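Local coordinates for protein putative pyridoxal phosphate-dependent transferase (Clostridium difficile, PDB 4DQ6) that binds pyridoxal-5'-phosphate and belongs to the class I and II aminotransferase family, its precise function being unassigned, at residues S19-E24 with P36-D41; T111-K116 with N134-I139; N150-Y155 with K183-K188; I210-K215 with F295-E300. All blocks are in the same frame, centred on the assembly; numbering follows the deposited sequence.

The four contacts follow one another along the chain and none touches another. Interaction 1 ties the N-terminal segment to the loop leading into helix 48-58, beside the subunit interface, and the V39 side chain comes within about 8 Å of the bound pyridoxal-5'-phosphate. Interaction 4 comes within about 8 Å of interaction 1 between nearest atoms and joins helix 289-313 to a loop whose I210 side chain is about 12 Å from the cofactor. Interactions 2 and 3 belong to the part of the fold built on the seven-stranded sheet, with centres 25 Å apart. Interactions 2 and 4 lie on opposite sides of the chain's centre, their centres 37 Å apart.

Interaction 1: S19-E24 with P36-D41; sequences SSKWSE and PMWVAD
K21 O accepts the indole N-H of W38, with NE1 2.9 Å from the oxygen, in the carbonyl plane and on a lone pair. The oxygen also lies close to the ring plane of W38, which helps to hold the rotation of the indole, while S20 O approaches CZ2 obliquely. The K21 side chain runs fully extended past the loop, its CG anti to the backbone N (chi1 -174°), crossing P36 at about a right angle. Its CB meets V39 CB at 4.0 Å, and its ammonium, at the end of the chain, donates to D41 O, NZ to O 3.0 Å; D43 supplies a salt bridge to the same nitrogen. P36 presses its CG onto the centre of the six-membered ring of W22, a CH-pi contact at 3.6 Å from CG to the centroid and 11° off the ring normal. Water 1 adds a second polar link: it accepts from S19 OG and K21 N and donates to D41 OD2 at 2.7 Å. D41 OD1 is held by a salt bridge to R14, and Y65 N of the second subunit also reaches OD2. S19 is the N-cap of the short helix 20-23, its OG accepting from W22 N at 3.2 Å. The contact thus packs a capped N-terminal helix against a loop at the dimer interface, near the cofactor pocket of this aminotransferase-family fold.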
loop_
_atom_site.group_PDB
_atom_site.type_symbol
_atom_site.label_atom_id
_atom_site.label_comp_id
_atom_site.label_asym_id
_atom_site.label_seq_id
_atom_site.Cartn_x
_atom_site.Cartn_y
_atom_site.Cartn_z
ATOM N N SER A 19 16.839 5.609 -3.181
ATOM C CA SER A 19 16.385 6.567 -2.215
ATOM C C SER A 19 15.858 7.814 -2.917
ATOM O O SER A 19 16.575 8.421 -3.698
ATOM C CB SER A 19 17.552 7.013 -1.326
ATOM O OG SER A 19 17.215 8.188 -0.569
ATOM N N SER A 20 14.610 8.176 -2.665
ATOM C CA SER A 20 14.088 9.421 -3.241
ATOM C C SER A 20 14.849 10.668 -2.746
ATOM O O SER A 20 15.132 11.556 -3.518
ATOM C CB SER A 20 12.611 9.564 -2.982
ATOM O OG SER A 20 12.338 9.582 -1.608
ATOM N N LYS A 21 15.273 10.633 -1.482
ATOM C CA LYS A 21 16.068 11.723 -0.926
ATOM C C LYS A 21 17.347 11.985 -1.764
ATOM O O LYS A 21 17.718 13.139 -2.038
ATOM C CB LYS A 21 16.431 11.408 0.526
ATOM C CG LYS A 21 17.154 12.530 1.278
ATOM C CD LYS A 21 17.471 12.033 2.716
ATOM C CE LYS A 21 17.977 13.120 3.657
ATOM N NZ LYS A 21 18.241 12.544 5.030
ATOM N N TRP A 22 18.014 10.914 -2.145
ATOM C CA TRP A 22 19.261 11.011 -2.923
ATOM C C TRP A 22 19.104 11.018 -4.425
ATOM O O TRP A 22 20.039 11.430 -5.137
ATOM C CB TRP A 22 20.183 9.874 -2.500
ATOM C CG TRP A 22 20.788 10.093 -1.152
ATOM C CD1 TRP A 22 20.252 9.829 0.110
ATOM C CD2 TRP A 22 22.078 10.703 -0.880
ATOM N NE1 TRP A 22 21.135 10.202 1.113
ATOM C CE2 TRP A 22 22.243 10.710 0.569
ATOM C CE3 TRP A 22 23.088 11.235 -1.674
ATOM C CZ2 TRP A 22 23.374 11.216 1.170
ATOM C CZ3 TRP A 22 24.211 11.784 -1.043
ATOM C CH2 TRP A 22 24.332 11.784 0.350
ATOM N N SER A 23 17.942 10.599 -4.936
ATOM C CA SER A 23 17.713 10.328 -6.357
ATOM C C SER A 23 16.655 11.170 -7.063
ATOM O O SER A 23 16.621 11.196 -8.280
ATOM C CB SER A 23 17.317 8.861 -6.524
ATOM O OG SER A 23 18.424 8.079 -6.127
ATOM N N GLU A 24 15.783 11.826 -6.316
ATOM C CA GLU A 24 14.706 12.648 -6.887
ATOM C C GLU A 24 14.906 14.165 -6.762
ATOM O O GLU A 24 13.974 14.956 -6.944
ATOM C CB GLU A 24 13.347 12.270 -6.252
ATOM C CG GLU A 24 12.865 10.963 -6.785
ATOM C CD GLU A 24 11.499 10.482 -6.258
ATOM O OE1 GLU A 24 10.683 11.286 -5.741
ATOM O OE2 GLU A 24 11.250 9.271 -6.398
ATOM N N PRO A 36 21.779 16.245 0.090
ATOM C CA PRO A 36 20.340 16.262 0.433
ATOM C C PRO A 36 20.075 16.398 1.929
ATOM O O PRO A 36 20.521 15.585 2.735
ATOM C CB PRO A 36 19.870 14.895 -0.085
ATOM C CG PRO A 36 21.060 14.045 0.103
ATOM C CD PRO A 36 22.250 14.885 -0.217
ATOM N N MET A 37 19.290 17.400 2.303
ATOM C CA MET A 37 18.882 17.587 3.681
ATOM C C MET A 37 17.401 17.919 3.737
ATOM O O MET A 37 16.965 18.733 4.595
ATOM C CB MET A 37 19.667 18.748 4.313
ATOM C CG MET A 37 21.179 18.613 4.242
ATOM S SD MET A 37 21.892 17.325 5.281
ATOM C CE MET A 37 21.818 18.083 6.921
ATOM N N TRP A 38 16.652 17.307 2.848
ATOM C CA TRP A 38 15.285 17.780 2.594
ATOM C C TRP A 38 14.295 16.760 3.104
ATOM O O TRP A 38 13.859 16.826 4.272
ATOM C CB TRP A 38 15.136 18.207 1.109
ATOM C CG TRP A 38 15.366 17.110 0.069
ATOM C CD1 TRP A 38 16.541 16.384 -0.194
ATOM C CD2 TRP A 38 14.403 16.637 -0.921
ATOM N NE1 TRP A 38 16.343 15.494 -1.205
ATOM C CE2 TRP A 38 15.085 15.615 -1.700
ATOM C CE3 TRP A 38 13.063 16.929 -1.217
ATOM C CZ2 TRP A 38 14.468 14.929 -2.724
ATOM C CZ3 TRP A 38 12.441 16.219 -2.245
ATOM C CH2 TRP A 38 13.139 15.256 -3.011
ATOM N N VAL A 39 13.990 15.753 2.294
ATOM C CA VAL A 39 13.025 14.683 2.640
ATOM C C VAL A 39 13.253 14.128 4.049
ATOM O O VAL A 39 14.398 13.763 4.405
ATOM C CB VAL A 39 13.209 13.529 1.607
ATOM C CG1 VAL A 39 12.791 12.150 2.179
ATOM C CG2 VAL A 39 12.505 13.884 0.299
ATOM N N ALA A 40 12.198 13.935 4.827
ATOM C CA ALA A 40 12.267 13.376 6.182
ATOM C C ALA A 40 12.346 11.847 6.192
ATOM O O ALA A 40 11.402 11.147 6.568
ATOM C CB ALA A 40 11.031 13.883 6.994
ATOM N N ASP A 41 13.522 11.346 5.822
ATOM C CA ASP A 41 13.979 10.026 6.265
ATOM C C ASP A 41 15.407 10.241 6.704
ATOM O O ASP A 41 15.975 11.297 6.507
ATOM C CB ASP A 41 13.754 8.879 5.251
ATOM C CG ASP A 41 14.627 8.935 4.031
ATOM O OD1 ASP A 41 15.663 9.642 4.015
ATOM O OD2 ASP A 41 14.305 8.215 3.042
HETATM O O HOH W 1 14.755 8.394 0.383
#

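Interaction 2: T111-K116 with N134-I139; sequences TKANDK and NNRELI
R136 takes hold of T111 side-on, using two nitrogens for two different oxygens. NE points almost straight at T111 OG1, 2.8 Å away with an N-H...O angle of 173° and in the guanidinium plane, whereas NH2 meets T111 O at 2.7 Å from above the carbonyl plane in a more bent bond. A turn at chi2 (54°) swings the arginine chain round to lay its flat end against the backbone: the peptide linking K112 to A113 covers the middle of one guanidinium face, with K112 C 3.5 Å from CZ. NH1 turns back to N134 O, so every nitrogen of the group has an acceptor, and T111 OG1 is further tied to I107 O. Next to the arginine the two backbones begin a parallel beta pairing, K116 with E137, by which strand 137-140, outermost in this chain, joins strand 116-119 of the seven-stranded sheet. E137 N donates to D115 O at 2.8 Å, and N114 N to N135 O at 2.7 Å. In the type II turn from K112 to D115, the D115 carboxylate accepts from K112 N through OD2 and from K112 NZ through OD1. The side chains of the bridging pair K116 and E137 lie side by side and point the same way, yet their charged ends form only a long salt bridge, NZ to OE1 3.7 Å. I139 crosses the lysine obliquely, setting CG1 against K116 CB at 3.8 Å.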
loop_
_atom_site.group_PDB
_atom_site.type_symbol
_atom_site.label_atom_id
_atom_site.label_comp_id
_atom_site.label_asym_id
_atom_site.label_seq_id
_atom_site.Cartn_x
_atom_site.Cartn_y
_atom_site.Cartn_z
ATOM N N THR A 111 -16.994 13.823 5.966
ATOM C CA THR A 111 -17.424 15.115 5.438
ATOM C C THR A 111 -18.045 14.912 4.074
ATOM O O THR A 111 -17.922 13.812 3.474
ATOM C CB THR A 111 -16.277 16.144 5.319
ATOM O OG1 THR A 111 -15.286 15.687 4.386
ATOM C CG2 THR A 111 -15.635 16.398 6.669
ATOM N N LYS A 112 -18.701 15.947 3.578
ATOM C CA LYS A 112 -19.234 15.957 2.197
ATOM C C LYS A 112 -18.448 16.988 1.415
ATOM O O LYS A 112 -17.773 17.866 2.004
ATOM C CB LYS A 112 -20.747 16.296 2.142
ATOM C CG LYS A 112 -21.112 17.668 2.573
ATOM C CD LYS A 112 -22.628 17.855 2.460
ATOM C CE LYS A 112 -23.085 19.203 3.024
ATOM N NZ LYS A 112 -22.369 19.609 4.300
ATOM N N ALA A 113 -18.558 16.891 0.097
ATOM C CA ALA A 113 -17.952 17.852 -0.820
ATOM C C ALA A 113 -18.151 19.293 -0.391
ATOM O O ALA A 113 -19.234 19.648 0.035
ATOM C CB ALA A 113 -18.476 17.639 -2.226
ATOM N N ASN A 114 -17.086 20.081 -0.488
ATOM C CA ASN A 114 -17.060 21.507 -0.077
ATOM C C ASN A 114 -17.267 21.811 1.426
ATOM O O ASN A 114 -17.331 22.970 1.811
ATOM C CB ASN A 114 -18.026 22.343 -0.943
ATOM C CG ASN A 114 -17.934 21.981 -2.418
ATOM O OD1 ASN A 114 -18.952 21.656 -3.045
ATOM N ND2 ASN A 114 -16.713 21.991 -2.971
ATOM N N ASP A 115 -17.300 20.807 2.296
ATOM C CA ASP A 115 -17.255 21.034 3.751
ATOM C C ASP A 115 -15.890 21.638 4.079
ATOM O O ASP A 115 -14.872 21.364 3.382
ATOM C CB ASP A 115 -17.419 19.740 4.573
ATOM C CG ASP A 115 -18.836 19.302 4.721
ATOM O OD1 ASP A 115 -19.754 20.068 4.342
ATOM O OD2 ASP A 115 -19.107 18.215 5.233
ATOM N N LYS A 116 -15.891 22.449 5.135
ATOM C CA LYS A 116 -14.685 23.134 5.605
ATOM C C LYS A 116 -13.877 22.278 6.597
ATOM O O LYS A 116 -14.463 21.634 7.461
ATOM C CB LYS A 116 -15.046 24.478 6.244
ATOM C CG LYS A 116 -15.535 25.544 5.278
ATOM C CD LYS A 116 -16.156 26.686 6.071
ATOM C CE LYS A 116 -16.633 27.802 5.168
ATOM N NZ LYS A 116 -18.009 27.515 4.689
ATOM N N ASN A 134 -9.403 16.261 -2.164
ATOM C CA ASN A 134 -10.728 15.710 -1.861
ATOM C C ASN A 134 -11.911 16.660 -2.050
ATOM O O ASN A 134 -12.981 16.295 -1.629
ATOM C CB ASN A 134 -10.770 15.181 -0.429
ATOM C CG ASN A 134 -10.147 13.833 -0.298
ATOM O OD1 ASN A 134 -10.756 12.841 -0.685
ATOM N ND2 ASN A 134 -8.954 13.788 0.256
ATOM N N ASN A 135 -11.695 17.809 -2.675
ATOM C CA ASN A 135 -12.755 18.781 -2.972
ATOM C C ASN A 135 -13.496 19.179 -1.709
ATOM O O ASN A 135 -14.731 19.345 -1.691
ATOM C CB ASN A 135 -13.694 18.256 -4.061
ATOM C CG ASN A 135 -12.933 17.855 -5.313
ATOM O OD1 ASN A 135 -12.799 16.657 -5.618
ATOM N ND2 ASN A 135 -12.317 18.841 -5.973
ATOM N N ARG A 136 -12.741 19.371 -0.642
ATOM C CA ARG A 136 -13.233 20.050 0.525
ATOM C C ARG A 136 -12.593 21.425 0.541
ATOM O O ARG A 136 -11.614 21.714 -0.193
ATOM C CB ARG A 136 -12.926 19.276 1.817
ATOM C CG ARG A 136 -13.908 18.173 2.217
ATOM C CD ARG A 136 -14.180 17.137 1.154
ATOM N NE ARG A 136 -15.005 16.022 1.612
ATOM C CZ ARG A 136 -15.540 15.109 0.810
ATOM N NH1 ARG A 136 -15.419 15.194 -0.519
ATOM N NH2 ARG A 136 -16.282 14.150 1.327
ATOM N N GLU A 137 -13.145 22.300 1.368
ATOM C CA GLU A 137 -12.703 23.695 1.460
ATOM C C GLU A 137 -11.702 23.837 2.608
ATOM O O GLU A 137 -12.025 23.553 3.738
ATOM C CB GLU A 137 -13.854 24.653 1.733
ATOM C CG GLU A 137 -13.379 26.098 1.784
ATOM C CD GLU A 137 -14.461 27.164 1.979
ATOM O OE1 GLU A 137 -15.666 26.876 1.876
ATOM O OE2 GLU A 137 -14.073 28.329 2.259
ATOM N N LEU A 138 -10.512 24.299 2.286
ATOM C CA LEU A 138 -9.427 24.414 3.276
ATOM C C LEU A 138 -9.540 25.724 4.008
ATOM O O LEU A 138 -9.577 26.795 3.371
ATOM C CB LEU A 138 -8.068 24.368 2.585
ATOM C CG LEU A 138 -6.871 24.301 3.557
ATOM C CD1 LEU A 138 -6.881 23.068 4.483
ATOM C CD2 LEU A 138 -5.565 24.463 2.767
ATOM N N ILE A 139 -9.592 25.669 5.334
ATOM C CA ILE A 139 -9.573 26.898 6.180
ATOM C C ILE A 139 -8.238 26.838 6.924
ATOM O O ILE A 139 -7.874 25.773 7.430
ATOM C CB ILE A 139 -10.721 26.927 7.189
ATOM C CG1 ILE A 139 -12.092 26.808 6.475
ATOM C CG2 ILE A 139 -10.626 28.219 8.016
ATOM C CD1 ILE A 139 -12.359 27.880 5.468
#

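Interaction 3: N150-Y155 with K183-K188; sequences NYIMDY and KDELKK
Y155 lays its ring beneath the aliphatic chain of K188, joining the start of helix 155-161 to helix 183-195 on the outside of this aminotransferase-family fold. The close packing is over the ring: K188 CD sits above its centre, 3.8 Å from the centroid and 10° off the normal, in a CH-pi contact, and CE approaches CD2 at 3.5 Å. M153 CB covers the opposite face toward the rim, so the aromatic is held between a lysine chain and a methionine. At its far end the phenol donates to E185 O, OH to O 2.9 Å, and E185 CB also lies close to the hydroxyl. Outward the contact loosens: K188 is exposed at the surface, and it extends with CG anti to its backbone nitrogen (chi1 -164°) and bends only at its last torsion, leaving NZ 5.3 Å from the ring centroid, at most a weak cation-pi attraction. I152 makes only a slight contact with the helix, CG2 standing 3.9 Å from E185 OE2. The other carboxylate oxygen of E185 is held by R179 in a salt bridge. Between the segments water 2 adds a bridge to the direct phenol bond, accepting from M153 N and donating to Y155 OH and, at 2.7 Å, to E185 OE2.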
loop_
_atom_site.group_PDB
_atom_site.type_symbol
_atom_site.label_atom_id
_atom_site.label_comp_id
_atom_site.label_asym_id
_atom_site.label_seq_id
_atom_site.Cartn_x
_atom_site.Cartn_y
_atom_site.Cartn_z
ATOM N N ASN A 150 9.019 32.277 19.079
ATOM C CA ASN A 150 8.383 30.954 19.293
ATOM C C ASN A 150 7.038 30.898 18.636
ATOM O O ASN A 150 6.446 31.969 18.434
ATOM C CB ASN A 150 8.228 30.674 20.771
ATOM C CG ASN A 150 9.578 30.625 21.491
ATOM O OD1 ASN A 150 10.617 30.611 20.814
ATOM N ND2 ASN A 150 9.581 30.781 22.830
ATOM N N TYR A 151 6.555 29.700 18.302
ATOM C CA TYR A 151 5.222 29.554 17.748
ATOM C C TYR A 151 4.222 29.060 18.788
ATOM O O TYR A 151 4.488 28.178 19.585
ATOM C CB TYR A 151 5.187 28.573 16.578
ATOM C CG TYR A 151 5.898 29.047 15.341
ATOM C CD1 TYR A 151 7.273 28.881 15.206
ATOM C CD2 TYR A 151 5.222 29.804 14.351
ATOM C CE1 TYR A 151 7.935 29.313 14.073
ATOM C CE2 TYR A 151 5.864 30.245 13.199
ATOM C CZ TYR A 151 7.267 29.966 13.077
ATOM O OH TYR A 151 7.849 30.437 11.931
ATOM N N ILE A 152 3.009 29.599 18.720
ATOM C CA ILE A 152 1.860 29.095 19.463
ATOM C C ILE A 152 0.646 29.023 18.536
ATOM O O ILE A 152 0.640 29.587 17.448
ATOM C CB ILE A 152 1.555 29.942 20.753
ATOM C CG1 ILE A 152 1.088 31.363 20.431
ATOM C CG2 ILE A 152 2.787 29.757 21.705
ATOM C CD1 ILE A 152 0.500 32.107 21.643
ATOM N N MET A 153 -0.328 28.270 18.974
ATOM C CA MET A 153 -1.672 28.355 18.326
ATOM C C MET A 153 -2.341 29.714 18.455
ATOM O O MET A 153 -2.243 30.406 19.495
ATOM C CB MET A 153 -2.544 27.257 18.874
ATOM C CG MET A 153 -1.935 25.853 18.756
ATOM S SD MET A 153 -3.190 24.606 19.122
ATOM C CE MET A 153 -2.207 23.117 18.974
ATOM N N ASP A 154 -3.028 30.134 17.380
ATOM C CA ASP A 154 -3.771 31.373 17.427
ATOM C C ASP A 154 -5.238 31.065 17.758
ATOM O O ASP A 154 -6.065 30.905 16.877
ATOM C CB ASP A 154 -3.629 32.153 16.134
ATOM C CG ASP A 154 -4.183 33.560 16.228
ATOM O OD1 ASP A 154 -5.021 33.821 17.134
ATOM O OD2 ASP A 154 -3.780 34.431 15.405
ATOM N N TYR A 155 -5.528 30.982 19.052
ATOM C CA TYR A 155 -6.799 30.462 19.514
ATOM C C TYR A 155 -7.935 31.388 19.125
ATOM O O TYR A 155 -9.028 30.890 18.811
ATOM C CB TYR A 155 -6.772 30.221 21.025
ATOM C CG TYR A 155 -5.804 29.149 21.461
ATOM C CD1 TYR A 155 -6.051 27.795 21.191
ATOM C CD2 TYR A 155 -4.646 29.493 22.084
ATOM C CE1 TYR A 155 -5.179 26.809 21.590
ATOM C CE2 TYR A 155 -3.773 28.499 22.489
ATOM C CZ TYR A 155 -4.037 27.186 22.204
ATOM O OH TYR A 155 -3.177 26.214 22.633
ATOM N N LYS A 183 0.084 19.944 27.393
ATOM C CA LYS A 183 -1.275 19.507 27.725
ATOM C C LYS A 183 -2.193 20.676 27.764
ATOM O O LYS A 183 -3.294 20.613 27.219
ATOM C CB LYS A 183 -1.259 18.767 29.033
ATOM C CG LYS A 183 -2.648 18.322 29.456
ATOM C CD LYS A 183 -2.590 17.883 30.905
ATOM C CE LYS A 183 -2.114 16.448 30.956
ATOM N NZ LYS A 183 -3.153 15.523 30.401
ATOM N N ASP A 184 -1.770 21.764 28.397
ATOM C CA ASP A 184 -2.659 22.926 28.449
ATOM C C ASP A 184 -2.941 23.566 27.086
ATOM O O ASP A 184 -4.067 24.076 26.807
ATOM C CB ASP A 184 -2.153 23.981 29.425
ATOM C CG ASP A 184 -2.317 23.577 30.909
ATOM O OD1 ASP A 184 -3.009 22.592 31.219
ATOM O OD2 ASP A 184 -1.780 24.336 31.766
ATOM N N GLU A 185 -1.963 23.527 26.184
ATOM C CA GLU A 185 -2.216 24.019 24.837
ATOM C C GLU A 185 -3.214 23.127 24.092
ATOM O O GLU A 185 -4.077 23.593 23.356
ATOM C CB GLU A 185 -0.933 24.151 24.018
ATOM C CG GLU A 185 -0.064 25.311 24.406
ATOM C CD GLU A 185 1.286 25.297 23.710
ATOM O OE1 GLU A 185 1.961 24.288 23.851
ATOM O OE2 GLU A 185 1.630 26.310 23.048
ATOM N N LEU A 186 -3.103 21.829 24.302
ATOM C CA LEU A 186 -3.986 20.868 23.662
ATOM C C LEU A 186 -5.377 20.902 24.267
ATOM O O LEU A 186 -6.387 20.842 23.532
ATOM C CB LEU A 186 -3.406 19.474 23.795
ATOM C CG LEU A 186 -2.100 19.275 23.018
ATOM C CD1 LEU A 186 -1.456 17.977 23.482
ATOM C CD2 LEU A 186 -2.392 19.268 21.522
ATOM N N LYS A 187 -5.455 21.124 25.573
ATOM C CA LYS A 187 -6.784 21.300 26.211
ATOM C C LYS A 187 -7.502 22.486 25.653
ATOM O O LYS A 187 -8.691 22.412 25.382
ATOM C CB LYS A 187 -6.618 21.524 27.700
ATOM C CG LYS A 187 -6.287 20.257 28.444
ATOM C CD LYS A 187 -5.909 20.582 29.897
ATOM C CE LYS A 187 -6.219 19.404 30.799
ATOM N NZ LYS A 187 -6.589 19.919 32.149
ATOM N N LYS A 188 -6.788 23.593 25.483
ATOM C CA LYS A 188 -7.483 24.791 24.962
ATOM C C LYS A 188 -8.033 24.537 23.566
ATOM O O LYS A 188 -9.169 24.882 23.256
ATOM C CB LYS A 188 -6.560 25.993 25.022
ATOM C CG LYS A 188 -7.310 27.313 24.873
ATOM C CD LYS A 188 -6.403 28.453 25.299
ATOM C CE LYS A 188 -6.909 29.778 24.803
ATOM N NZ LYS A 188 -8.037 30.241 25.636
HETATM O O HOH W 2 -0.532 27.177 21.682
#

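Interaction 4: I210-K215 with F295-E300; sequences ILKKHK and FLEYLE
L211 to H214 form a type II beta turn, closed by H214 N to L211 O at 3.2 Å, and the L211 end of the turn faces helix 289-313, with the L211 and E300 CA atoms 6.6 Å apart. E300 points toward the turn and receives K212 N on the syn lone pair of OE1, a nearly straight bond of 3.0 Å (174°). Its other oxygen, OE2, takes a salt bridge from K321 and a bond from water 3, which also donates to K212 O. K212 then passes at a slant over the E300 carboxylate, K212 CG lying 3.4 Å from E300 OE1. The bend at chi4 (108°) brings K212 NZ to E297 OE1 at 2.8 Å; this salt bridge comes from above the carboxylate plane. L211 CD2 meets L299 CD2 at 4.1 Å, an apolar contact, while L296 sets CD2 against the backbone oxygen of I210. The loop between strand 199-203 and helix 224-228 thereby rests on helix 289-313, while L211 also pairs through its backbone with E323, between strands 318-319 and 327-331.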
loop_
_atom_site.group_PDB
_atom_site.type_symbol
_atom_site.label_atom_id
_atom_site.label_comp_id
_atom_site.label_asym_id
_atom_site.label_seq_id
_atom_site.Cartn_x
_atom_site.Cartn_y
_atom_site.Cartn_z
ATOM N N ILE A 210 11.193 13.171 20.370
ATOM C CA ILE A 210 11.031 14.194 21.386
ATOM C C ILE A 210 12.304 14.456 22.124
ATOM O O ILE A 210 12.983 13.504 22.514
ATOM C CB ILE A 210 9.935 13.767 22.400
ATOM C CG1 ILE A 210 8.640 13.294 21.716
ATOM C CG2 ILE A 210 9.658 14.876 23.403
ATOM C CD1 ILE A 210 7.869 14.382 20.938
ATOM N N LEU A 211 12.687 15.710 22.261
ATOM C CA LEU A 211 13.962 16.071 22.872
ATOM C C LEU A 211 13.826 16.215 24.377
ATOM O O LEU A 211 12.683 16.187 24.942
ATOM C CB LEU A 211 14.498 17.356 22.210
ATOM C CG LEU A 211 14.814 17.298 20.725
ATOM C CD1 LEU A 211 15.660 18.470 20.269
ATOM C CD2 LEU A 211 15.510 15.983 20.446
ATOM N N LYS A 212 14.973 16.322 25.048
ATOM C CA LYS A 212 14.984 16.436 26.495
ATOM C C LYS A 212 14.139 17.589 27.017
ATOM O O LYS A 212 14.042 18.633 26.383
ATOM C CB LYS A 212 16.455 16.592 27.002
ATOM C CG LYS A 212 17.245 15.320 26.838
ATOM C CD LYS A 212 18.748 15.537 27.056
ATOM C CE LYS A 212 19.592 14.262 26.832
ATOM N NZ LYS A 212 20.437 14.265 25.576
ATOM N N LYS A 213 13.494 17.363 28.167
ATOM C CA LYS A 213 12.650 18.330 28.863
ATOM C C LYS A 213 11.324 18.567 28.154
ATOM O O LYS A 213 10.600 19.543 28.453
ATOM C CB LYS A 213 13.396 19.644 29.138
ATOM C CG LYS A 213 14.648 19.451 29.972
ATOM C CD LYS A 213 14.937 20.642 30.896
ATOM C CE LYS A 213 15.161 21.958 30.148
ATOM N NZ LYS A 213 15.634 23.079 31.042
ATOM N N HIS A 214 10.987 17.706 27.201
ATOM C CA HIS A 214 9.653 17.736 26.559
ATOM C C HIS A 214 9.042 16.374 26.558
ATOM O O HIS A 214 9.726 15.372 26.744
ATOM C CB HIS A 214 9.751 18.288 25.132
ATOM C CG HIS A 214 10.307 19.652 25.121
ATOM N ND1 HIS A 214 9.570 20.727 25.435
ATOM C CD2 HIS A 214 11.625 20.088 24.980
ATOM C CE1 HIS A 214 10.396 21.817 25.509
ATOM N NE2 HIS A 214 11.628 21.439 25.169
ATOM N N LYS A 215 7.724 16.317 26.449
ATOM C CA LYS A 215 6.983 15.070 26.526
ATOM C C LYS A 215 5.819 15.093 25.570
ATOM O O LYS A 215 5.020 16.031 25.583
ATOM C CB LYS A 215 6.480 14.778 27.961
ATOM C CG LYS A 215 6.200 13.290 28.079
ATOM C CD LYS A 215 5.765 12.814 29.467
ATOM C CE LYS A 215 5.011 11.465 29.398
ATOM N NZ LYS A 215 5.633 10.273 28.704
ATOM N N PHE A 295 19.522 7.166 19.461
ATOM C CA PHE A 295 19.319 8.040 18.338
ATOM C C PHE A 295 18.940 9.428 18.885
ATOM O O PHE A 295 19.459 10.430 18.389
ATOM C CB PHE A 295 18.149 7.552 17.441
ATOM C CG PHE A 295 17.574 8.615 16.563
ATOM C CD1 PHE A 295 18.244 9.035 15.460
ATOM C CD2 PHE A 295 16.361 9.233 16.847
ATOM C CE1 PHE A 295 17.753 10.026 14.637
ATOM C CE2 PHE A 295 15.858 10.210 16.019
ATOM C CZ PHE A 295 16.515 10.625 14.928
ATOM N N LEU A 296 18.093 9.500 19.920
ATOM C CA LEU A 296 17.635 10.799 20.414
ATOM C C LEU A 296 18.764 11.579 21.061
ATOM O O LEU A 296 18.839 12.805 20.965
ATOM C CB LEU A 296 16.465 10.626 21.336
ATOM C CG LEU A 296 15.114 10.208 20.737
ATOM C CD1 LEU A 296 14.177 9.869 21.878
ATOM C CD2 LEU A 296 14.499 11.286 19.820
ATOM N N GLU A 297 19.693 10.873 21.679
ATOM C CA GLU A 297 20.922 11.540 22.174
ATOM C C GLU A 297 21.822 12.107 21.046
ATOM O O GLU A 297 22.289 13.233 21.099
ATOM C CB GLU A 297 21.711 10.550 23.018
ATOM C CG GLU A 297 21.062 10.333 24.353
ATOM C CD GLU A 297 21.467 11.388 25.384
ATOM O OE1 GLU A 297 22.279 12.287 25.052
ATOM O OE2 GLU A 297 20.956 11.321 26.533
ATOM N N TYR A 298 21.982 11.297 20.007
ATOM C CA TYR A 298 22.719 11.720 18.839
ATOM C C TYR A 298 22.064 12.928 18.143
ATOM O O TYR A 298 22.732 13.838 17.778
ATOM C CB TYR A 298 22.940 10.538 17.899
ATOM C CG TYR A 298 24.021 10.785 16.856
ATOM C CD1 TYR A 298 25.313 10.538 17.165
ATOM C CD2 TYR A 298 23.755 11.399 15.627
ATOM C CE1 TYR A 298 26.346 10.728 16.263
ATOM C CE2 TYR A 298 24.785 11.601 14.673
ATOM C CZ TYR A 298 26.097 11.276 15.022
ATOM O OH TYR A 298 27.091 11.518 14.068
ATOM N N LEU A 299 20.731 12.895 17.997
ATOM C CA LEU A 299 20.019 13.953 17.357
ATOM C C LEU A 299 20.146 15.225 18.136
ATOM O O LEU A 299 20.381 16.266 17.549
ATOM C CB LEU A 299 18.555 13.555 17.290
ATOM C CG LEU A 299 17.639 14.638 16.794
ATOM C CD1 LEU A 299 18.059 14.930 15.379
ATOM C CD2 LEU A 299 16.216 14.097 16.901
ATOM N N GLU A 300 19.963 15.153 19.448
ATOM C CA GLU A 300 20.028 16.370 20.224
ATOM C C GLU A 300 21.410 16.997 20.169
ATOM O O GLU A 300 21.567 18.226 20.100
ATOM C CB GLU A 300 19.562 16.160 21.653
ATOM C CG GLU A 300 19.367 17.504 22.376
ATOM C CD GLU A 300 18.242 17.532 23.430
ATOM O OE1 GLU A 300 17.578 16.489 23.669
ATOM O OE2 GLU A 300 18.037 18.647 24.018
HETATM O O HOH W 3 15.770 19.775 24.615
#